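Local coordinates for protein Ceg4 (Legionella pneumophila subsp. pneumophila, PDB 6AOK) that removes phosphate from phosphotyrosine as a magnesium-binding HAD-like phosphatase effector and dampens MAPK signalling in the eukaryotic host, at residues Glu30-Thr34 with Glu35-Ser39; Ala65-Glu68 with Ala69-Lys73; Glu117-Lys120 with Ala121-Tyr125. One frame throughout, in Å; residues are numbered along the deposited sequence.

Contact 1: Glu30-Thr34 with Glu35-Ser39; sequences ETVFT and EFYQS
The Tyr-37 ring lies flat against Val-32: the Val-32 CA sits over one face, 3.8 Å from the ring centroid, a CH-pi contact, and CG1 reaches CE2 of the same ring. Nearer the root of the side chain the methyl of Thr-31 approaches CD2. A second flat group, the Phe-33 ring, has CG2 of the preceding Val-32 over the centre of one face. These rings flank a helix N-cap: a type I turn from Thr-31 to Thr-34 runs straight into helix 35-39, with Thr-34 as the cap residue.

Thr-34 OG1 does double duty. Its chi1 of 62° holds the hydroxyl between the backbone N and the carbonyl carbon, where OG1 accepts from Tyr-37 N at 3.2 Å in a nearly straight bond and donates to Thr-31 O at 2.8 Å, pinning turn and helix together. Tyr-37 OH is taken by Asn-114, and the ring also meets Tyr-118. Thr-31, whose hydroxyl bonds Ser-27 O, lies about 4 Å from the magnesium ligand Asp-20, side chain to side chain, which places the cap near the metal site, probably the active site as in other HAD phosphatases.

Gln-38 folds back at chi2 (-77°) over the turn while its OE1 accepts from Gln-50 N. Gln-38 NE2 donates to Val-32 O at 3.0 Å, in the carbonyl plane and close to the plane of its own amide.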
ATOM      1  N   GLU A  30       3.146  -1.945  16.076  1.00 13.42           N
ATOM      2  CA  GLU A  30       2.808  -0.714  16.787  1.00 13.71           C
ATOM      3  C   GLU A  30       1.457  -0.113  16.367  1.00 13.92           C
ATOM      4  O   GLU A  30       1.088   0.962  16.862  1.00 13.68           O
ATOM      5  CB  GLU A  30       3.931   0.339  16.588  1.00 17.90           C
ATOM      6  CG  GLU A  30       5.225  -0.137  17.247  1.00 27.59           C
ATOM      7  CD  GLU A  30       6.428   0.745  16.968  1.00 36.92           C
ATOM      8  OE1 GLU A  30       6.273   1.925  16.559  1.00 38.28           O
ATOM      9  OE2 GLU A  30       7.558   0.226  17.164  1.00 43.37           O
ATOM     10  N   THR A  31       0.724  -0.762  15.465  1.00 12.60           N
ATOM     11  CA  THR A  31      -0.543  -0.281  14.927  1.00 10.98           C
ATOM     12  C   THR A  31      -1.720  -1.097  15.420  1.00 11.87           C
ATOM     13  O   THR A  31      -2.696  -0.538  15.941  1.00 11.66           O
ATOM     14  CB  THR A  31      -0.510  -0.331  13.385  1.00 10.87           C
ATOM     15  OG1 THR A  31       0.495   0.566  12.912  1.00 14.52           O
ATOM     16  CG2 THR A  31      -1.801   0.068  12.772  1.00 12.66           C
ATOM     17  N   VAL A  32      -1.654  -2.426  15.254  1.00 10.52           N
ATOM     18  CA  VAL A  32      -2.895  -3.196  15.282  1.00 12.15           C
ATOM     19  C   VAL A  32      -3.346  -3.529  16.680  1.00 12.77           C
ATOM     20  O   VAL A  32      -4.484  -3.978  16.842  1.00 14.45           O
ATOM     21  CB  VAL A  32      -2.806  -4.494  14.452  1.00  8.62           C
ATOM     22  CG1 VAL A  32      -2.520  -4.147  12.951  1.00  8.62           C
ATOM     23  CG2 VAL A  32      -1.771  -5.481  15.056  1.00 10.06           C
ATOM     24  N   PHE A  33      -2.510  -3.292  17.687  1.00 10.54           N
ATOM     25  CA  PHE A  33      -2.891  -3.527  19.080  1.00 13.45           C
ATOM     26  C   PHE A  33      -3.239  -2.248  19.828  1.00 15.27           C
ATOM     27  O   PHE A  33      -3.498  -2.301  21.038  1.00 16.75           O
ATOM     28  CB  PHE A  33      -1.751  -4.281  19.787  1.00 13.16           C
ATOM     29  CG  PHE A  33      -1.308  -5.549  19.022  1.00 14.84           C
ATOM     30  CD1 PHE A  33      -2.170  -6.655  18.939  1.00 16.87           C
ATOM     31  CD2 PHE A  33      -0.095  -5.613  18.377  1.00 14.68           C
ATOM     32  CE1 PHE A  33      -1.795  -7.832  18.215  1.00 16.01           C
ATOM     33  CE2 PHE A  33       0.296  -6.780  17.668  1.00 15.03           C
ATOM     34  CZ  PHE A  33      -0.543  -7.860  17.589  1.00 14.82           C
ATOM     35  N   THR A  34      -3.261  -1.108  19.146  1.00 13.97           N
ATOM     36  CA  THR A  34      -3.609   0.149  19.790  1.00 15.11           C
ATOM     37  C   THR A  34      -5.108   0.217  20.052  1.00 16.14           C
ATOM     38  O   THR A  34      -5.911  -0.437  19.370  1.00 10.40           O
ATOM     39  CB  THR A  34      -3.204   1.344  18.909  1.00 13.38           C
ATOM     40  OG1 THR A  34      -3.930   1.285  17.659  1.00 13.06           O
ATOM     41  CG2 THR A  34      -1.731   1.330  18.647  1.00 13.90           C
ATOM     42  N   GLU A  35      -5.501   1.097  20.997  1.00 11.52           N
ATOM     43  CA  GLU A  35      -6.937   1.288  21.203  1.00 12.19           C
ATOM     44  C   GLU A  35      -7.596   1.742  19.911  1.00 12.35           C
ATOM     45  O   GLU A  35      -8.692   1.283  19.584  1.00 13.43           O
ATOM     46  CB  GLU A  35      -7.245   2.299  22.302  1.00 14.67           C
ATOM     47  CG  GLU A  35      -6.819   1.890  23.681  1.00 22.24           C
ATOM     48  CD  GLU A  35      -7.566   0.665  24.193  1.00 23.25           C
ATOM     49  OE1 GLU A  35      -8.733   0.443  23.839  1.00 21.54           O
ATOM     50  OE2 GLU A  35      -6.952  -0.092  24.948  1.00 26.32           O
ATOM     51  N   PHE A  36      -6.932   2.618  19.145  1.00 13.11           N
ATOM     52  CA  PHE A  36      -7.571   3.148  17.947  1.00 11.68           C
ATOM     53  C   PHE A  36      -7.886   2.053  16.945  1.00 11.36           C
ATOM     54  O   PHE A  36      -9.019   1.931  16.501  1.00 11.45           O
ATOM     55  CB  PHE A  36      -6.725   4.234  17.279  1.00 15.40           C
ATOM     56  CG  PHE A  36      -7.337   4.693  15.985  1.00 15.90           C
ATOM     57  CD1 PHE A  36      -8.601   5.291  15.978  1.00 16.69           C
ATOM     58  CD2 PHE A  36      -6.703   4.449  14.782  1.00 18.91           C
ATOM     59  CE1 PHE A  36      -9.190   5.696  14.771  1.00 17.79           C
ATOM     60  CE2 PHE A  36      -7.282   4.854  13.546  1.00 19.76           C
ATOM     61  CZ  PHE A  36      -8.517   5.476  13.551  1.00 17.68           C
ATOM     62  N   TYR A  37      -6.912   1.221  16.598  1.00 11.33           N
ATOM     63  CA  TYR A  37      -7.199   0.136  15.667  1.00 11.04           C
ATOM     64  C   TYR A  37      -8.266  -0.808  16.225  1.00 10.36           C
ATOM     65  O   TYR A  37      -9.182  -1.253  15.504  1.00 10.15           O
ATOM     66  CB  TYR A  37      -5.919  -0.631  15.392  1.00  9.17           C
ATOM     67  CG  TYR A  37      -6.025  -1.658  14.297  1.00  8.74           C
ATOM     68  CD1 TYR A  37      -6.547  -2.933  14.548  1.00  8.66           C
ATOM     69  CD2 TYR A  37      -5.599  -1.349  13.015  1.00 11.00           C
ATOM     70  CE1 TYR A  37      -6.639  -3.870  13.511  1.00 14.22           C
ATOM     71  CE2 TYR A  37      -5.667  -2.272  11.983  1.00 12.47           C
ATOM     72  CZ  TYR A  37      -6.189  -3.515  12.230  1.00 13.73           C
ATOM     73  OH  TYR A  37      -6.280  -4.421  11.197  1.00 14.26           O
ATOM     74  N   GLN A  38      -8.143  -1.154  17.494  1.00  9.70           N
ATOM     75  CA  GLN A  38      -9.094  -2.097  18.088  1.00  9.82           C
ATOM     76  C   GLN A  38     -10.497  -1.519  18.107  1.00 11.17           C
ATOM     77  O   GLN A  38     -11.486  -2.271  18.023  1.00 11.33           O
ATOM     78  CB  GLN A  38      -8.640  -2.466  19.512  1.00 10.18           C
ATOM     79  CG  GLN A  38      -7.330  -3.325  19.457  1.00 11.74           C
ATOM     80  CD  GLN A  38      -7.616  -4.764  19.077  1.00 14.12           C
ATOM     81  OE1 GLN A  38      -8.623  -5.357  19.485  1.00 15.83           O
ATOM     82  NE2 GLN A  38      -6.714  -5.349  18.383  1.00 14.63           N
ATOM     83  N   SER A  39     -10.618  -0.191  18.227  1.00 10.66           N
ATOM     84  CA  SER A  39     -11.939   0.455  18.198  1.00 10.90           C
ATOM     85  C   SER A  39     -12.636   0.309  16.855  1.00 11.45           C
ATOM     86  O   SER A  39     -13.863   0.529  16.766  1.00 11.24           O
ATOM     87  CB  SER A  39     -11.811   1.954  18.556  1.00 12.98           C
ATOM     88  OG  SER A  39     -11.306   2.734  17.431  1.00 12.51           O
TER
HETATM   89  O   HOH W   1      -5.461  -1.918  23.022  1.00 45.26           O

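Contact 2: Ala65-Glu68 with Ala69-Lys73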
ATOM      1  N   ALA A  65     -16.072   7.547  10.473  1.00 15.79           N
ATOM      2  CA  ALA A  65     -16.456   8.393  11.602  1.00 20.44           C
ATOM      3  C   ALA A  65     -15.418   8.351  12.714  1.00 20.61           C
ATOM      4  O   ALA A  65     -15.116   9.378  13.340  1.00 16.51           O
ATOM      5  CB  ALA A  65     -17.814   7.951  12.149  1.00 20.99           C
ATOM      6  N   LEU A  66     -14.870   7.166  12.979  1.00 17.43           N
ATOM      7  CA  LEU A  66     -13.823   7.027  13.995  1.00 16.42           C
ATOM      8  C   LEU A  66     -12.513   7.712  13.580  1.00 17.30           C
ATOM      9  O   LEU A  66     -11.831   8.331  14.420  1.00 14.48           O
ATOM     10  CB  LEU A  66     -13.601   5.539  14.274  1.00 15.20           C
ATOM     11  CG  LEU A  66     -14.796   4.905  15.017  1.00 17.48           C
ATOM     12  CD1 LEU A  66     -14.745   3.353  14.965  1.00 15.83           C
ATOM     13  CD2 LEU A  66     -14.807   5.332  16.481  1.00 19.20           C
ATOM     14  N   PHE A  67     -12.126   7.601  12.304  1.00 13.96           N
ATOM     15  CA  PHE A  67     -10.967   8.348  11.839  1.00 17.53           C
ATOM     16  C   PHE A  67     -11.197   9.842  11.985  1.00 17.41           C
ATOM     17  O   PHE A  67     -10.319  10.580  12.460  1.00 16.39           O
ATOM     18  CB  PHE A  67     -10.659   8.024  10.382  1.00 14.80           C
ATOM     19  CG  PHE A  67      -9.767   6.838  10.200  1.00 14.49           C
ATOM     20  CD1 PHE A  67     -10.296   5.550  10.110  1.00 15.80           C
ATOM     21  CD2 PHE A  67      -8.414   7.015  10.081  1.00 12.64           C
ATOM     22  CE1 PHE A  67      -9.483   4.460   9.927  1.00 15.17           C
ATOM     23  CE2 PHE A  67      -7.573   5.922   9.912  1.00 21.26           C
ATOM     24  CZ  PHE A  67      -8.107   4.643   9.842  1.00 18.67           C
ATOM     25  N   GLU A  68     -12.372  10.317  11.575  1.00 18.12           N
ATOM     26  CA  GLU A  68     -12.641  11.749  11.716  1.00 21.57           C
ATOM     27  C   GLU A  68     -12.713  12.173  13.190  1.00 20.92           C
ATOM     28  O   GLU A  68     -12.375  13.313  13.526  1.00 22.07           O
ATOM     29  CB  GLU A  68     -13.943  12.124  10.978  1.00 24.34           C
ATOM     30  CG  GLU A  68     -13.830  12.024   9.461  1.00 30.01           C
ATOM     31  CD  GLU A  68     -15.126  12.365   8.734  1.00 37.49           C
ATOM     32  OE1 GLU A  68     -16.140  12.593   9.425  1.00 41.59           O
ATOM     33  OE2 GLU A  68     -15.129  12.394   7.480  1.00 38.24           O
ATOM     34  N   ALA A  69     -13.212  11.321  14.067  1.00 17.53           N
ATOM     35  CA  ALA A  69     -13.241  11.670  15.495  1.00 23.07           C
ATOM     36  C   ALA A  69     -11.826  11.817  16.052  1.00 23.35           C
ATOM     37  O   ALA A  69     -11.549  12.701  16.879  1.00 25.66           O
ATOM     38  CB  ALA A  69     -13.983  10.604  16.303  1.00 21.82           C
ATOM     39  N   LYS A  70     -10.913  10.988  15.567  1.00 17.84           N
ATOM     40  CA  LYS A  70      -9.540  10.997  16.047  1.00 19.26           C
ATOM     41  C   LYS A  70      -8.744  12.146  15.443  1.00 21.99           C
ATOM     42  O   LYS A  70      -8.045  12.860  16.171  1.00 23.55           O
ATOM     43  CB  LYS A  70      -8.875   9.654  15.742  1.00 17.51           C
ATOM     44  CG  LYS A  70      -7.468   9.586  16.328  1.00 20.41           C
ATOM     45  CD  LYS A  70      -6.922   8.217  16.225  1.00 21.58           C
ATOM     46  CE  LYS A  70      -5.459   8.115  16.733  1.00 24.11           C
ATOM     47  NZ  LYS A  70      -5.260   8.564  18.145  1.00 22.91           N
ATOM     48  N   TYR A  71      -8.853  12.360  14.135  1.00 20.02           N
ATOM     49  CA  TYR A  71      -7.964  13.260  13.405  1.00 22.13           C
ATOM     50  C   TYR A  71      -8.655  14.496  12.861  1.00 24.91           C
ATOM     51  O   TYR A  71      -7.976  15.367  12.298  1.00 26.75           O
ATOM     52  CB  TYR A  71      -7.294  12.523  12.234  1.00 19.41           C
ATOM     53  CG  TYR A  71      -6.400  11.365  12.624  1.00 21.64           C
ATOM     54  CD1 TYR A  71      -6.738  10.052  12.309  1.00 16.30           C
ATOM     55  CD2 TYR A  71      -5.198  11.588  13.282  1.00 21.51           C
ATOM     56  CE1 TYR A  71      -5.949   9.037  12.650  1.00 18.77           C
ATOM     57  CE2 TYR A  71      -4.384  10.543  13.638  1.00 21.41           C
ATOM     58  CZ  TYR A  71      -4.760   9.269  13.314  1.00 22.16           C
ATOM     59  OH  TYR A  71      -3.964   8.194  13.652  1.00 25.28           O
ATOM     60  N   GLY A  72      -9.986  14.614  13.011  1.00 24.33           N
ATOM     61  CA  GLY A  72     -10.699  15.655  12.334  1.00 25.67           C
ATOM     62  C   GLY A  72     -10.829  15.312  10.869  1.00 27.92           C
ATOM     63  O   GLY A  72     -10.402  14.238  10.411  1.00 28.74           O
ATOM     64  N   LYS A  73     -11.417  16.253  10.122  1.00 30.14           N
ATOM     65  CA  LYS A  73     -11.656  16.058   8.699  1.00 33.42           C
ATOM     66  C   LYS A  73     -10.351  16.137   7.946  1.00 29.64           C
ATOM     67  O   LYS A  73      -9.500  16.969   8.244  1.00 27.65           O
ATOM     68  CB  LYS A  73     -12.617  17.115   8.148  1.00 40.97           C
ATOM     69  CG  LYS A  73     -14.082  16.691   8.054  1.00 46.83           C
ATOM     70  CD  LYS A  73     -14.714  16.662   9.421  1.00 51.67           C
ATOM     71  CE  LYS A  73     -15.781  15.579   9.552  1.00 54.68           C
ATOM     72  NZ  LYS A  73     -16.479  15.556  10.907  1.00 56.27           N
TER
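Phe-67 and Tyr-71, one turn apart on helix 60-71, run side by side in the same direction, with Phe-67 CD2 4.1 Å from Tyr-71 CE1. This is the packed side. Chi1 of Phe-67 (-87°) swings its ring to the side of the backbone N, and Phe-36 meets that ring edge-to-face while Tyr-118 and Val-122 of helix 116-125 touch it too. Tyr-71 carries Lys-70 CG over the centre of one face, and its hydroxyl is bonded to Asp-84 O.

The helix ends here. Tyr-71 N still donates to Phe-67 O at 2.9 Å, but Gly-72 N reaches Glu-68 O from 39° above the carbonyl plane, a bent last bond, and Gly-72 then leaves helical geometry with a positive phi (75°).

The other flank, with Ala-65 and Ala-69 exposed, is looser. There the extended Glu-68 is crossed obliquely by Lys-73, which doubles back from beyond the helix end. Glu-68 OE1 forms a salt bridge with Lys-73 NZ at 3.3 Å, though the Lys-73 CE methylene lies closer to OE1, at 3.0 Å; OE2 is bonded to Gln-64. Lys-73 is exposed and Glu-68 partly so, and solvent probably screens the bridge at this end of the helix.

Contact 3: Glu117-Lys120 with Ala121-Tyr125; sequences EYIK and AVFKY
Four successive i to i+4 bonds carry the helix from 117-120 into 121-125, among them Phe-123 N to Ile-119 O at 3.0 Å, almost straight at 174°. On one flank the Tyr-118 ring receives Val-122 CG2 over a face, offset toward the rim: the methyl is 4.0 Å from the centroid, a CH-pi contact, and 3.7 Å from CZ. With CG of Tyr-118 turned opposite the backbone N (chi1 178°), the ring lies where CG2 of Val-122, on the side of its own N, can reach its face.

Elsewhere around the helix Ile-119 and Phe-123 lie alongside each other, Ile-119 CG2 reaching Phe-123 CE1 at 3.7 Å. The carbonyl oxygen of Ile-119 also sits in plane at the edge of the same ring, 3.3 Å from Phe-123 CD1.

Helix 116-125 lies in the connection between the neighbouring parallel strands 106-111 and 136-139 of this N-terminal, HAD-like phosphatase part of Ceg4. Ile-119 packs on Ile-138 and Phe-123 on Leu-136, so this flank faces the sheet; Tyr-118 lies instead about 4 Å, side chain to side chain, from the magnesium ligand Asp-20.

Exposed Glu-117 is salt-bridged to Arg-115. Lys-124, curled at chi2 and chi3, brings NZ to a hydrogen bond with Phe-128 O and a salt bridge with Asp-130.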
ATOM      1  N   GLU A 117      -9.707  -4.415   4.823  1.00 11.11           N
ATOM      2  CA  GLU A 117     -10.733  -3.451   5.262  1.00 17.21           C
ATOM      3  C   GLU A 117     -10.072  -2.235   5.895  1.00 14.78           C
ATOM      4  O   GLU A 117     -10.530  -1.091   5.714  1.00 12.92           O
ATOM      5  CB  GLU A 117     -11.747  -4.057   6.243  1.00 19.02           C
ATOM      6  CG  GLU A 117     -12.438  -5.257   5.727  1.00 20.43           C
ATOM      7  CD  GLU A 117     -11.783  -6.553   6.253  1.00 22.55           C
ATOM      8  OE1 GLU A 117     -10.538  -6.763   6.129  1.00 20.90           O
ATOM      9  OE2 GLU A 117     -12.533  -7.362   6.794  1.00 25.42           O
ATOM     10  N   TYR A 118      -8.968  -2.461   6.591  1.00 12.31           N
ATOM     11  CA  TYR A 118      -8.309  -1.373   7.298  1.00 10.97           C
ATOM     12  C   TYR A 118      -7.592  -0.462   6.322  1.00 11.92           C
ATOM     13  O   TYR A 118      -7.677   0.775   6.412  1.00 12.16           O
ATOM     14  CB  TYR A 118      -7.294  -1.949   8.289  1.00 13.83           C
ATOM     15  CG  TYR A 118      -6.565  -0.826   8.983  1.00 14.78           C
ATOM     16  CD1 TYR A 118      -5.217  -0.568   8.731  1.00 10.80           C
ATOM     17  CD2 TYR A 118      -7.254  -0.009   9.890  1.00 12.33           C
ATOM     18  CE1 TYR A 118      -4.548   0.516   9.404  1.00 13.64           C
ATOM     19  CE2 TYR A 118      -6.607   1.042  10.554  1.00 12.78           C
ATOM     20  CZ  TYR A 118      -5.264   1.297  10.300  1.00 14.83           C
ATOM     21  OH  TYR A 118      -4.591   2.279  10.990  1.00 13.05           O
ATOM     22  N   ILE A 119      -6.855  -1.069   5.391  1.00  9.38           N
ATOM     23  CA  ILE A 119      -6.123  -0.310   4.387  1.00 11.99           C
ATOM     24  C   ILE A 119      -7.083   0.553   3.574  1.00 13.19           C
ATOM     25  O   ILE A 119      -6.840   1.744   3.384  1.00 10.27           O
ATOM     26  CB  ILE A 119      -5.298  -1.272   3.496  1.00 11.82           C
ATOM     27  CG1 ILE A 119      -4.170  -1.915   4.332  1.00 12.78           C
ATOM     28  CG2 ILE A 119      -4.796  -0.543   2.276  1.00  9.53           C
ATOM     29  CD1 ILE A 119      -3.542  -3.154   3.622  1.00 11.86           C
ATOM     30  N   LYS A 120      -8.221  -0.016   3.144  1.00  9.46           N
ATOM     31  CA  LYS A 120      -9.181   0.762   2.369  1.00 13.06           C
ATOM     32  C   LYS A 120      -9.774   1.905   3.189  1.00 14.61           C
ATOM     33  O   LYS A 120     -10.079   2.980   2.640  1.00 13.53           O
ATOM     34  CB  LYS A 120     -10.286  -0.144   1.854  1.00 13.72           C
ATOM     35  CG  LYS A 120      -9.822  -1.117   0.789  1.00 15.10           C
ATOM     36  CD  LYS A 120     -11.108  -1.815   0.325  1.00 21.07           C
ATOM     37  CE  LYS A 120     -10.829  -3.025  -0.373  1.00 27.60           C
ATOM     38  NZ  LYS A 120     -12.188  -3.671  -0.666  1.00 32.28           N
ATOM     39  N   ALA A 121      -9.981   1.688   4.491  1.00 10.93           N
ATOM     40  CA  ALA A 121     -10.479   2.787   5.326  1.00 13.51           C
ATOM     41  C   ALA A 121      -9.451   3.907   5.433  1.00 12.78           C
ATOM     42  O   ALA A 121      -9.831   5.079   5.476  1.00 12.79           O
ATOM     43  CB  ALA A 121     -10.861   2.303   6.722  1.00 12.37           C
ATOM     44  N   VAL A 122      -8.150   3.580   5.515  1.00 11.19           N
ATOM     45  CA  VAL A 122      -7.135   4.631   5.575  1.00 13.00           C
ATOM     46  C   VAL A 122      -7.122   5.448   4.286  1.00 14.03           C
ATOM     47  O   VAL A 122      -7.072   6.689   4.313  1.00 14.37           O
ATOM     48  CB  VAL A 122      -5.732   4.049   5.858  1.00 10.99           C
ATOM     49  CG1 VAL A 122      -4.663   5.196   5.688  1.00 10.43           C
ATOM     50  CG2 VAL A 122      -5.698   3.463   7.305  1.00 11.27           C
ATOM     51  N   PHE A 123      -7.061   4.761   3.134  1.00 11.25           N
ATOM     52  CA  PHE A 123      -7.107   5.471   1.849  1.00 10.28           C
ATOM     53  C   PHE A 123      -8.363   6.309   1.739  1.00 11.14           C
ATOM     54  O   PHE A 123      -8.321   7.455   1.295  1.00 13.37           O
ATOM     55  CB  PHE A 123      -7.062   4.455   0.683  1.00  9.92           C
ATOM     56  CG  PHE A 123      -5.659   4.044   0.285  1.00 13.40           C
ATOM     57  CD1 PHE A 123      -5.014   2.974   0.927  1.00 13.72           C
ATOM     58  CD2 PHE A 123      -5.013   4.706  -0.742  1.00 12.72           C
ATOM     59  CE1 PHE A 123      -3.752   2.590   0.578  1.00 15.21           C
ATOM     60  CE2 PHE A 123      -3.686   4.354  -1.100  1.00 16.58           C
ATOM     61  CZ  PHE A 123      -3.058   3.295  -0.458  1.00 16.60           C
ATOM     62  N   LYS A 124      -9.498   5.755   2.135  1.00 11.45           N
ATOM     63  CA  LYS A 124     -10.767   6.499   2.062  1.00 14.87           C
ATOM     64  C   LYS A 124     -10.724   7.729   2.937  1.00 14.90           C
ATOM     65  O   LYS A 124     -11.171   8.810   2.532  1.00 16.30           O
ATOM     66  CB  LYS A 124     -11.924   5.590   2.498  1.00 17.46           C
ATOM     67  CG  LYS A 124     -13.363   6.191   2.529  1.00 24.95           C
ATOM     68  CD  LYS A 124     -13.754   6.719   1.179  1.00 31.30           C
ATOM     69  CE  LYS A 124     -13.536   5.702   0.051  1.00 34.23           C
ATOM     70  NZ  LYS A 124     -13.705   6.375  -1.294  1.00 36.77           N
ATOM     71  N   TYR A 125     -10.237   7.578   4.166  1.00 12.83           N
ATOM     72  CA  TYR A 125     -10.161   8.734   5.049  1.00 13.58           C
ATOM     73  C   TYR A 125      -9.301   9.811   4.413  1.00 16.62           C
ATOM     74  O   TYR A 125      -9.569  11.032   4.563  1.00 14.63           O
ATOM     75  CB  TYR A 125      -9.585   8.318   6.405  1.00 13.53           C
ATOM     76  CG  TYR A 125      -9.282   9.536   7.247  1.00 14.46           C
ATOM     77  CD1 TYR A 125     -10.320  10.365   7.689  1.00 15.62           C
ATOM     78  CD2 TYR A 125      -7.989   9.864   7.572  1.00 14.41           C
ATOM     79  CE1 TYR A 125     -10.058  11.512   8.425  1.00 16.66           C
ATOM     80  CE2 TYR A 125      -7.715  10.999   8.312  1.00 15.52           C
ATOM     81  CZ  TYR A 125      -8.745  11.824   8.718  1.00 16.61           C
ATOM     82  OH  TYR A 125      -8.480  12.995   9.437  1.00 20.48           O
TER

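From the N terminus the chain leaves strand 13-17 and reaches contact 1, whose turn closes directly onto helix 35-39; contact 2 comes next at the end of helix 60-71, and contact 3 follows strand 106-111. The three are in series, each a local closure, and none nests in or crosses another. In space they gather: Phe-36 CD1 of contact 1 comes within 3.4 Å of Lys-70 CD in contact 2, Thr-31 CG2 lies 4.0 Å from Tyr-118 OH of contact 3, and Gly-72 O probably bonds Tyr-125 OH at 2.5 Å. Thus helix 116-125, which lies against the sheet, joins helices 35-39 and 60-71 to the HAD-like core.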